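Local coordinates for 3-oxoacyl-[acyl-carrier-protein] reductase (Sinorhizobium meliloti, PDB 3U9L) that probably catalyses the NADPH-dependent reduction of 3-oxoacyl groups on acyl carrier protein, as a short-chain dehydrogenase/reductase, at residues L141-S146 / A165-I170; S145-A150 / A268-D273. All coordinates share one frame; numbering follows the deposited sequence.

Contact 1. Residues L141-S146 / A165-I170; sequences LIWISS and AAMDAI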
ATOM      1  N   LEU A 141      13.506  -2.428 -14.983  1.00 20.43           N
ATOM      2  CA  LEU A 141      12.819  -1.497 -14.105  1.00 19.40           C
ATOM      3  C   LEU A 141      13.491  -1.555 -12.760  1.00 19.82           C
ATOM      4  O   LEU A 141      13.701  -2.655 -12.179  1.00 19.64           O
ATOM      5  CB  LEU A 141      11.332  -1.885 -13.910  1.00 20.72           C
ATOM      6  CG  LEU A 141      10.310  -1.217 -14.804  1.00 20.32           C
ATOM      7  CD1 LEU A 141      10.812  -1.495 -16.268  1.00 22.26           C
ATOM      8  CD2 LEU A 141       8.965  -1.821 -14.579  1.00 18.02           C
ATOM      9  N   ILE A 142      13.811  -0.381 -12.239  1.00 17.13           N
ATOM     10  CA  ILE A 142      14.316  -0.296 -10.880  1.00 17.46           C
ATOM     11  C   ILE A 142      13.346   0.576 -10.113  1.00 18.34           C
ATOM     12  O   ILE A 142      13.019   1.698 -10.532  1.00 18.89           O
ATOM     13  CB  ILE A 142      15.771   0.339 -10.862  1.00 18.42           C
ATOM     14  CG1 ILE A 142      16.747  -0.492 -11.703  1.00 19.27           C
ATOM     15  CG2 ILE A 142      16.291   0.526  -9.456  1.00 19.15           C
ATOM     16  CD1 ILE A 142      18.177   0.033 -11.684  1.00 20.73           C
ATOM     17  N   TRP A 143      12.894   0.097  -8.960  1.00 16.46           N
ATOM     18  CA  TRP A 143      11.973   0.890  -8.157  1.00 16.71           C
ATOM     19  C   TRP A 143      12.713   1.271  -6.891  1.00 16.63           C
ATOM     20  O   TRP A 143      13.420   0.437  -6.306  1.00 16.68           O
ATOM     21  CB  TRP A 143      10.762   0.012  -7.793  1.00 15.40           C
ATOM     22  CG  TRP A 143       9.967  -0.538  -8.971  1.00 15.52           C
ATOM     23  CD1 TRP A 143      10.348  -1.562  -9.837  1.00 16.05           C
ATOM     24  CD2 TRP A 143       8.660  -0.132  -9.382  1.00 15.81           C
ATOM     25  NE1 TRP A 143       9.323  -1.812 -10.767  1.00 16.07           N
ATOM     26  CE2 TRP A 143       8.282  -0.961 -10.497  1.00 17.48           C
ATOM     27  CE3 TRP A 143       7.753   0.832  -8.915  1.00 17.14           C
ATOM     28  CZ2 TRP A 143       7.051  -0.814 -11.139  1.00 15.74           C
ATOM     29  CZ3 TRP A 143       6.529   0.935  -9.523  1.00 16.58           C
ATOM     30  CH2 TRP A 143       6.194   0.142 -10.633  1.00 15.61           C
ATOM     31  N   ILE A 144      12.572   2.508  -6.446  1.00 17.27           N
ATOM     32  CA  ILE A 144      13.124   2.891  -5.131  1.00 17.54           C
ATOM     33  C   ILE A 144      12.005   2.736  -4.175  1.00 18.74           C
ATOM     34  O   ILE A 144      11.017   3.491  -4.200  1.00 20.43           O
ATOM     35  CB  ILE A 144      13.639   4.347  -5.072  1.00 20.60           C
ATOM     36  CG1 ILE A 144      14.526   4.658  -6.261  1.00 20.28           C
ATOM     37  CG2 ILE A 144      14.301   4.653  -3.673  1.00 21.72           C
ATOM     38  CD1 ILE A 144      15.652   3.709  -6.427  1.00 21.46           C
ATOM     39  N   SER A 145      12.119   1.731  -3.332  1.00 18.60           N
ATOM     40  CA  SER A 145      11.050   1.389  -2.462  1.00 18.45           C
ATOM     41  C   SER A 145      11.447   2.033  -1.124  1.00 21.76           C
ATOM     42  O   SER A 145      12.062   3.104  -1.126  1.00 20.01           O
ATOM     43  CB  SER A 145      10.983  -0.125  -2.337  1.00 18.56           C
ATOM     44  OG  SER A 145       9.887  -0.540  -1.577  1.00 20.18           O
ATOM     45  N   SER A 146      11.134   1.361  -0.015  1.00 19.72           N
ATOM     46  CA  SER A 146      11.354   1.924   1.303  1.00 21.73           C
ATOM     47  C   SER A 146      11.443   0.812   2.346  1.00 20.60           C
ATOM     48  O   SER A 146      10.601  -0.069   2.388  1.00 21.29           O
ATOM     49  CB  SER A 146      10.166   2.849   1.619  1.00 22.94           C
ATOM     50  OG  SER A 146      10.262   3.394   2.897  1.00 25.78           O
ATOM     51  N   ALA A 165       4.023   1.353   0.655  1.00 15.90           N
ATOM     52  CA  ALA A 165       3.663  -0.040   0.775  1.00 18.46           C
ATOM     53  C   ALA A 165       2.919  -0.519  -0.489  1.00 16.96           C
ATOM     54  O   ALA A 165       3.137  -1.643  -0.985  1.00 17.27           O
ATOM     55  CB  ALA A 165       2.763  -0.238   2.005  1.00 16.68           C
ATOM     56  N   ALA A 166       2.043   0.332  -1.003  1.00 16.35           N
ATOM     57  CA  ALA A 166       1.294   0.011  -2.237  1.00 17.41           C
ATOM     58  C   ALA A 166       2.299  -0.014  -3.363  1.00 17.32           C
ATOM     59  O   ALA A 166       2.231  -0.899  -4.216  1.00 17.92           O
ATOM     60  CB  ALA A 166       0.221   1.051  -2.513  1.00 16.41           C
HETATM   61  N   MSE A 167       3.237   0.942  -3.383  1.00 16.09           N
HETATM   62  CA  MSE A 167       4.192   0.987  -4.497  1.00 18.66           C
HETATM   63  C   MSE A 167       5.071  -0.277  -4.589  1.00 17.64           C
HETATM   64  O   MSE A 167       5.350  -0.800  -5.677  1.00 15.47           O
HETATM   65  CB  MSE A 167       5.113   2.229  -4.441  1.00 17.43           C
HETATM   66  CG  MSE A 167       5.910   2.419  -5.756  1.00 18.63           C
HETATM   67 SE   MSE A 167       7.830   2.902  -5.341  1.00 35.44          SE
HETATM   68  CE  MSE A 167       8.440   1.063  -4.902  1.00 20.53           C
ATOM     69  N   ASP A 168       5.523  -0.752  -3.434  1.00 16.99           N
ATOM     70  CA  ASP A 168       6.277  -1.987  -3.451  1.00 17.81           C
ATOM     71  C   ASP A 168       5.433  -3.192  -3.953  1.00 16.89           C
ATOM     72  O   ASP A 168       5.949  -4.012  -4.680  1.00 16.62           O
ATOM     73  CB  ASP A 168       6.870  -2.272  -2.077  1.00 18.02           C
ATOM     74  CG  ASP A 168       7.987  -3.291  -2.134  1.00 18.62           C
ATOM     75  OD1 ASP A 168       7.650  -4.471  -2.123  1.00 18.76           O
ATOM     76  OD2 ASP A 168       9.191  -2.920  -2.162  1.00 17.06           O
ATOM     77  N   ALA A 169       4.164  -3.296  -3.521  1.00 16.15           N
ATOM     78  CA  ALA A 169       3.253  -4.360  -3.934  1.00 18.43           C
ATOM     79  C   ALA A 169       3.093  -4.340  -5.455  1.00 16.73           C
ATOM     80  O   ALA A 169       3.075  -5.367  -6.093  1.00 16.61           O
ATOM     81  CB  ALA A 169       1.893  -4.210  -3.246  1.00 17.69           C
ATOM     82  N   ILE A 170       2.994  -3.148  -6.014  1.00 16.45           N
ATOM     83  CA  ILE A 170       2.879  -2.961  -7.459  1.00 15.87           C
ATOM     84  C   ILE A 170       4.163  -3.346  -8.170  1.00 15.43           C
ATOM     85  O   ILE A 170       4.120  -4.005  -9.223  1.00 15.75           O
ATOM     86  CB  ILE A 170       2.521  -1.515  -7.810  1.00 16.83           C
ATOM     87  CG1 ILE A 170       1.091  -1.259  -7.318  1.00 16.92           C
ATOM     88  CG2 ILE A 170       2.724  -1.239  -9.407  1.00 16.23           C
ATOM     89  CD1 ILE A 170       0.679   0.154  -7.214  1.00 16.97           C
TER

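Contact 2. Residues S145-A150 / A268-D273; sequences SSSSSA and AEDGAD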
ATOM      1  N   SER A 145      12.119   1.731  -3.332  1.00 18.60           N
ATOM      2  CA  SER A 145      11.050   1.389  -2.462  1.00 18.45           C
ATOM      3  C   SER A 145      11.447   2.033  -1.124  1.00 21.76           C
ATOM      4  O   SER A 145      12.062   3.104  -1.126  1.00 20.01           O
ATOM      5  CB  SER A 145      10.983  -0.125  -2.337  1.00 18.56           C
ATOM      6  OG  SER A 145       9.887  -0.540  -1.577  1.00 20.18           O
ATOM      7  N   SER A 146      11.134   1.361  -0.015  1.00 19.72           N
ATOM      8  CA  SER A 146      11.354   1.924   1.303  1.00 21.73           C
ATOM      9  C   SER A 146      11.443   0.812   2.346  1.00 20.60           C
ATOM     10  O   SER A 146      10.601  -0.069   2.388  1.00 21.29           O
ATOM     11  CB  SER A 146      10.166   2.849   1.619  1.00 22.94           C
ATOM     12  OG  SER A 146      10.262   3.394   2.897  1.00 25.78           O
ATOM     13  N   SER A 147      12.436   0.880   3.227  1.00 20.82           N
ATOM     14  CA  SER A 147      12.539  -0.093   4.323  1.00 20.06           C
ATOM     15  C   SER A 147      11.257  -0.143   5.156  1.00 21.32           C
ATOM     16  O   SER A 147      10.953  -1.166   5.800  1.00 21.97           O
ATOM     17  CB  SER A 147      13.750   0.264   5.226  1.00 20.53           C
ATOM     18  OG  SER A 147      13.483   1.407   6.022  1.00 21.72           O
ATOM     19  N   SER A 148      10.495   0.949   5.165  1.00 20.48           N
ATOM     20  CA  SER A 148       9.273   0.961   5.962  1.00 21.88           C
ATOM     21  C   SER A 148       8.210  -0.073   5.543  1.00 21.70           C
ATOM     22  O   SER A 148       7.373  -0.473   6.365  1.00 22.53           O
ATOM     23  CB  SER A 148       8.650   2.346   5.907  1.00 23.65           C
ATOM     24  OG  SER A 148       8.190   2.626   4.591  1.00 24.50           O
ATOM     25  N   SER A 149       8.231  -0.521   4.290  1.00 20.95           N
ATOM     26  CA  SER A 149       7.183  -1.459   3.846  1.00 22.01           C
ATOM     27  C   SER A 149       7.399  -2.849   4.435  1.00 20.93           C
ATOM     28  O   SER A 149       6.510  -3.644   4.378  1.00 22.84           O
ATOM     29  CB  SER A 149       7.075  -1.542   2.309  1.00 21.64           C
ATOM     30  OG  SER A 149       6.969  -0.213   1.766  1.00 24.32           O
ATOM     31  N   ALA A 150       8.568  -3.154   4.985  1.00 19.37           N
ATOM     32  CA  ALA A 150       8.727  -4.439   5.704  1.00 20.60           C
ATOM     33  C   ALA A 150       9.709  -4.407   6.914  1.00 21.25           C
ATOM     34  O   ALA A 150      10.291  -5.436   7.254  1.00 21.50           O
ATOM     35  CB  ALA A 150       9.192  -5.486   4.759  1.00 18.94           C
ATOM     36  N   ALA A 268      20.642   2.168   9.473  1.00 22.93           N
ATOM     37  CA  ALA A 268      19.988   2.062  10.758  1.00 23.91           C
ATOM     38  C   ALA A 268      19.565   0.624  11.056  1.00 24.31           C
ATOM     39  O   ALA A 268      19.159   0.361  12.174  1.00 23.37           O
ATOM     40  CB  ALA A 268      18.804   2.952  10.818  1.00 24.18           C
ATOM     41  N   GLU A 269      19.605  -0.277  10.052  1.00 21.60           N
ATOM     42  CA  GLU A 269      19.259  -1.690  10.263  1.00 22.23           C
ATOM     43  C   GLU A 269      17.883  -1.866  10.934  1.00 19.62           C
ATOM     44  O   GLU A 269      17.774  -2.486  11.976  1.00 18.41           O
ATOM     45  CB  GLU A 269      20.354  -2.389  11.073  1.00 22.71           C
ATOM     46  CG  GLU A 269      21.776  -2.353  10.408  1.00 25.37           C
ATOM     47  CD  GLU A 269      21.852  -3.253   9.152  1.00 29.13           C
ATOM     48  OE1 GLU A 269      20.892  -4.042   8.913  1.00 28.81           O
ATOM     49  OE2 GLU A 269      22.847  -3.172   8.376  1.00 31.57           O
ATOM     50  N   ASP A 270      16.842  -1.306  10.318  1.00 18.32           N
ATOM     51  CA  ASP A 270      15.499  -1.454  10.835  1.00 20.13           C
ATOM     52  C   ASP A 270      14.839  -2.852  10.538  1.00 18.39           C
ATOM     53  O   ASP A 270      13.702  -3.064  10.948  1.00 18.60           O
ATOM     54  CB  ASP A 270      14.565  -0.328  10.349  1.00 20.69           C
ATOM     55  CG  ASP A 270      14.281  -0.378   8.833  1.00 22.94           C
ATOM     56  OD1 ASP A 270      14.253  -1.512   8.210  1.00 22.66           O
ATOM     57  OD2 ASP A 270      14.126   0.749   8.258  1.00 23.66           O
ATOM     58  N   GLY A 271      15.536  -3.749   9.848  1.00 17.18           N
ATOM     59  CA  GLY A 271      15.066  -5.130   9.675  1.00 18.23           C
ATOM     60  C   GLY A 271      14.369  -5.450   8.353  1.00 17.69           C
ATOM     61  O   GLY A 271      13.964  -6.578   8.106  1.00 17.59           O
ATOM     62  N   ALA A 272      14.203  -4.461   7.483  1.00 18.94           N
ATOM     63  CA  ALA A 272      13.519  -4.707   6.209  1.00 18.07           C
ATOM     64  C   ALA A 272      14.279  -5.767   5.396  1.00 18.74           C
ATOM     65  O   ALA A 272      13.677  -6.429   4.574  1.00 16.56           O
ATOM     66  CB  ALA A 272      13.334  -3.448   5.394  1.00 17.10           C
ATOM     67  N   ASP A 273      15.569  -5.929   5.657  1.00 18.74           N
ATOM     68  CA  ASP A 273      16.319  -6.947   4.962  1.00 18.43           C
ATOM     69  C   ASP A 273      15.770  -8.310   5.314  1.00 18.46           C
ATOM     70  O   ASP A 273      15.645  -9.151   4.450  1.00 17.20           O
ATOM     71  CB  ASP A 273      17.823  -6.859   5.249  1.00 18.86           C
ATOM     72  CG  ASP A 273      18.158  -6.900   6.722  1.00 21.08           C
ATOM     73  OD1 ASP A 273      17.406  -6.385   7.568  1.00 20.86           O
ATOM     74  OD2 ASP A 273      19.229  -7.422   7.061  1.00 24.93           O
TER

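Contact 1. Residues L141-S146 / A165-I170
Ser145 and Asp168 make the polar link between the residue just past the end of strand 139-144 and helix 158-179. The hydroxyl OG of Ser145 donates to OD2 of Asp168 at 2.5 Å, a short bond that uses the anti lone pair, turned away from the other carboxylate oxygen. Both side chains reach for it in the same way: OG and CG each lie anti to their own backbone N (chi1 -175° and -163°), which brings the end of the aspartate nearer the serine than its CB alone would suggest. OD1 of Asp168 forms a salt bridge with Arg262, so the buried carboxylate has a counter-charge as well as a hydroxyl donor. With an alanine in place of Asp168, Arg262 is likely to lose its salt-bridge partner, and Ser145 OG would probably be set free to turn.

The apolar part is carried by selenomethionine Met167. Its chain, bent at chi2 and chi3, reaches across to the end of the strand and the residue after it: CE lies 3.9 Å from Trp143 CB and 3.6 Å from Ser145 CA, while SE comes within 3.4 Å of the carbonyl O of Ile144. A long, unbranched methionine-type chain can bend to follow this surface; the selenium stands in for sulfur. The indole of Trp143 lies against the Met167 chain at a slant, Trp143 CE3 being 4.0 Å from Met167 CG; its far corner, CH2, meets CG2 of Ile170 at 3.9 Å, and its ring also stacks with that of His93.

In this strand-helix interface of a Rossmann-type beta-alpha-beta crossover, large apolar groups supply the bulk and a charge-backed hydroxyl bond is likely to set how Ser145 sits against the helix.

Contact 2. Residues S145-A150 / A268-D273
The Asx turn that starts helix 272-289 faces the loop after strand 139-144, and Ser147 and Asp270 meet across the contact. Ser147 OG donates to OD2 of Asp270 at 2.4 Å, very short for such a bond, so its detail is doubtful. The aspartate uses its two oxygens on two partners: while OD2 takes the hydroxyl, OD1 accepts the backbone N of Ala272 at 3.0 Å, nearly in line with its C-O bond. The two partners would tend to keep the carboxylate from rotating. CG of Asp270 stands between its own N and carbonyl carbon (chi1 67°), which curls the side chain back over the turn toward that N-H.

Segment 145-150 follows the fifth strand in sequence of the Rossmann sheet, the loop in which short-chain dehydrogenases usually carry their active-site serine; here its 147-149 part is a short 3-10 turn. Gly271 fills the N-cap position with a positive phi (99°), where a CB would be jammed against the carbonyl O of Asp270.

Small residues let the backbones come close. The methyl CB of Ala272 points at the 3-10 turn, 3.3 Å from Ser147 O and 3.7 Å from Ser147 CB, and is small enough for this close approach. Beside it, Ala272 CA approaches the carbonyl O of Ala150 at 3.5 Å in a nearly straight CA-H...O contact (166° at the hydrogen). On the loop itself OG of Ser146 and OG of Ser148 are hydrogen-bonded at 2.8 Å, and Leu279 of the second subunit packs on Ala150.

In the fold
Contact 1 lies in the core, its centre about 6 Å from the centre of the chain, whereas contact 2 sits farther out, at about 14 Å, though it too is largely buried. Both start from the same stretch, Ser145 and Ser146, where strand 139-144 runs into its loop. Contact 1 binds the strand end to the next helix of the crossover; contact 2 ties the following loop to the start of helix 272-289, far on in the chain. Aromatic and long apolar groups dominate the first, small residues and backbone carbonyls the second, yet each has one serine-aspartate bond. Ala165 CA and Ser149 OG, 3.5 Å apart, join the two contacts, and both border the second subunit.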